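Local coordinates for protein Lys-gingipain W83 (PDB 4ITC) that cleaves proteins after lysine as a secreted cysteine protease and carries calcium-binding adhesin domains, such as the one here, that are hemolytic in vitro when isolated, at residues Asn10-Pro13 / Ala14-Thr18. Sequence-based numbering, arbitrary orientation.
Sequences NGIP and ASWKT. With GAI (guanidine), chain G.
P13 and W16 close a type I beta turn: W16 N donates to P13 O at 3.0 Å, with an N-H...O angle of 155°. The donor sits 48° out of the carbonyl plane, not on a lone pair. The two side chains also lie alongside each other and point the same way. P13 CD lies 3.8 Å from W16 CD1, at the pyrrole end of the indole, and approaches the ring obliquely. W16 has CG anti to its carbonyl carbon (chi1 -71°), which swings the indole over beside the proline ring. CG2 of I12 packs against W16 CB at 3.8 Å. That same methyl touches a bound guanidine, 3.4 Å from CG2 to GAI N2. The chain from I12 to T18 curls round this ligand: the hydroxyl OG1 of T18 accepts from GAI N1 at 3.1 Å, and W16 O accepts from the same nitrogen at 3.3 Å, whereas the bonds from GAI N2 to I12 O and W16 O are weak. The loop carrying this pocket joins strand 3-6 to edge strand 17-20 of the cleaved adhesin domain's beta sandwich; I12, W16 and T18 rest on L64 of the adjacent strand 62-65, and the W16 indole meets F8 edge-to-face while W16 also touches E6 of strand 3-6.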
ATOM      1  N   ASN A  10      13.308  -5.735   5.294  1.00 12.57           N
ATOM      2  CA  ASN A  10      14.494  -4.905   5.100  1.00 12.45           C
ATOM      3  C   ASN A  10      14.276  -3.804   4.082  1.00 12.69           C
ATOM      4  O   ASN A  10      15.088  -3.552   3.200  1.00 13.33           O
ATOM      5  CB  ASN A  10      15.685  -5.805   4.753  1.00 13.12           C
ATOM      6  CG  ASN A  10      16.104  -6.635   5.942  1.00 13.71           C
ATOM      7  OD1 ASN A  10      15.819  -7.828   6.029  1.00 15.77           O
ATOM      8  ND2 ASN A  10      16.706  -5.981   6.876  1.00 14.11           N
ATOM      9  N   GLY A  11      13.130  -3.142   4.189  1.00 12.66           N
ATOM     10  CA  GLY A  11      12.868  -1.991   3.372  1.00 12.48           C
ATOM     11  C   GLY A  11      12.283  -2.364   2.013  1.00 10.67           C
ATOM     12  O   GLY A  11      11.833  -3.470   1.777  1.00 10.80           O
ATOM     13  N   ILE A  12      12.297  -1.371   1.137  1.00 11.67           N
ATOM     14  CA  ILE A  12      11.765  -1.518  -0.210  1.00 10.89           C
ATOM     15  C   ILE A  12      12.923  -1.869  -1.153  1.00 10.71           C
ATOM     16  O   ILE A  12      13.832  -1.063  -1.363  1.00 10.72           O
ATOM     17  CB  ILE A  12      11.106  -0.221  -0.678  1.00 11.74           C
ATOM     18  CG1 ILE A  12      10.004   0.203   0.313  1.00 12.71           C
ATOM     19  CG2 ILE A  12      10.533  -0.422  -2.089  1.00 12.01           C
ATOM     20  CD1 ILE A  12       9.433   1.567   0.037  1.00 13.74           C
ATOM     21  N   PRO A  13      12.884  -3.070  -1.744  1.00 10.36           N
ATOM     22  CA  PRO A  13      13.981  -3.414  -2.649  1.00 10.37           C
ATOM     23  C   PRO A  13      14.059  -2.496  -3.857  1.00 10.34           C
ATOM     24  O   PRO A  13      13.028  -1.989  -4.318  1.00 10.24           O
ATOM     25  CB  PRO A  13      13.679  -4.847  -3.053  1.00 10.38           C
ATOM     26  CG  PRO A  13      12.725  -5.370  -2.061  1.00 10.43           C
ATOM     27  CD  PRO A  13      11.959  -4.197  -1.536  1.00 10.83           C
ATOM     28  N   ALA A  14      15.251  -2.264  -4.407  1.00  9.60           N
ATOM     29  CA  ALA A  14      15.421  -1.413  -5.571  1.00  9.91           C
ATOM     30  C   ALA A  14      14.697  -1.887  -6.815  1.00 11.02           C
ATOM     31  O   ALA A  14      14.524  -1.121  -7.750  1.00 13.91           O
ATOM     32  CB  ALA A  14      16.909  -1.233  -5.873  1.00 10.44           C
ATOM     33  N   SER A  15      14.294  -3.160  -6.853  1.00 10.92           N
ATOM     34  CA  SER A  15      13.534  -3.689  -7.976  1.00 10.72           C
ATOM     35  C   SER A  15      12.077  -3.186  -7.960  1.00 10.99           C
ATOM     36  O   SER A  15      11.410  -3.263  -8.991  1.00 12.22           O
ATOM     37  CB  SER A  15      13.547  -5.202  -7.947  1.00 10.80           C
ATOM     38  OG  SER A  15      13.170  -5.665  -6.658  1.00 11.23           O
ATOM     39  N   TRP A  16      11.617  -2.661  -6.828  1.00 11.12           N
ATOM     40  CA  TRP A  16      10.301  -2.014  -6.772  1.00 10.49           C
ATOM     41  C   TRP A  16      10.503  -0.577  -7.196  1.00 11.38           C
ATOM     42  O   TRP A  16      11.564  -0.017  -7.009  1.00 15.55           O
ATOM     43  CB  TRP A  16       9.693  -2.093  -5.373  1.00  9.80           C
ATOM     44  CG  TRP A  16       9.233  -3.464  -4.974  1.00  9.69           C
ATOM     45  CD1 TRP A  16      10.017  -4.594  -4.826  1.00 10.74           C
ATOM     46  CD2 TRP A  16       7.919  -3.843  -4.605  1.00 10.29           C
ATOM     47  NE1 TRP A  16       9.251  -5.646  -4.430  1.00 10.39           N
ATOM     48  CE2 TRP A  16       7.949  -5.211  -4.284  1.00  9.69           C
ATOM     49  CE3 TRP A  16       6.702  -3.169  -4.551  1.00 10.11           C
ATOM     50  CZ2 TRP A  16       6.807  -5.912  -3.893  1.00 10.08           C
ATOM     51  CZ3 TRP A  16       5.562  -3.894  -4.149  1.00 10.30           C
ATOM     52  CH2 TRP A  16       5.629  -5.223  -3.830  1.00 10.04           C
ATOM     53  N   LYS A  17       9.490   0.032  -7.788  1.00 10.35           N
ATOM     54  CA  LYS A  17       9.561   1.424  -8.183  1.00 10.19           C
ATOM     55  C   LYS A  17       8.647   2.256  -7.310  1.00  9.99           C
ATOM     56  O   LYS A  17       7.550   1.805  -6.943  1.00  9.83           O
ATOM     57  CB  LYS A  17       9.141   1.573  -9.650  1.00 10.59           C
ATOM     58  CG  LYS A  17       9.082   3.002 -10.156  1.00 10.66           C
ATOM     59  CD  LYS A  17       8.879   2.981 -11.655  1.00 11.28           C
ATOM     60  CE  LYS A  17       8.756   4.369 -12.213  1.00 12.50           C
ATOM     61  NZ  LYS A  17       8.509   4.351 -13.675  1.00 13.31           N
ATOM     62  N   THR A  18       9.094   3.437  -6.931  1.00  9.91           N
ATOM     63  CA  THR A  18       8.242   4.378  -6.209  1.00  9.93           C
ATOM     64  C   THR A  18       8.075   5.616  -7.048  1.00 10.18           C
ATOM     65  O   THR A  18       9.015   6.062  -7.737  1.00 11.82           O
ATOM     66  CB  THR A  18       8.757   4.732  -4.799  1.00 10.74           C
ATOM     67  OG1 THR A  18      10.133   5.158  -4.869  1.00 11.73           O
ATOM     68  CG2 THR A  18       8.596   3.559  -3.855  1.00 10.99           C
TER
HETATM   69  C   GAI G1206      12.433   2.134  -4.014  1.00 34.23           C
HETATM   70  N1  GAI G1206      11.811   2.556  -5.030  1.00 31.82           N
HETATM   71  N2  GAI G1206      12.981   0.921  -3.982  1.00 31.41           N
HETATM   72  N3  GAI G1206      12.552   2.930  -2.948  1.00 34.73           N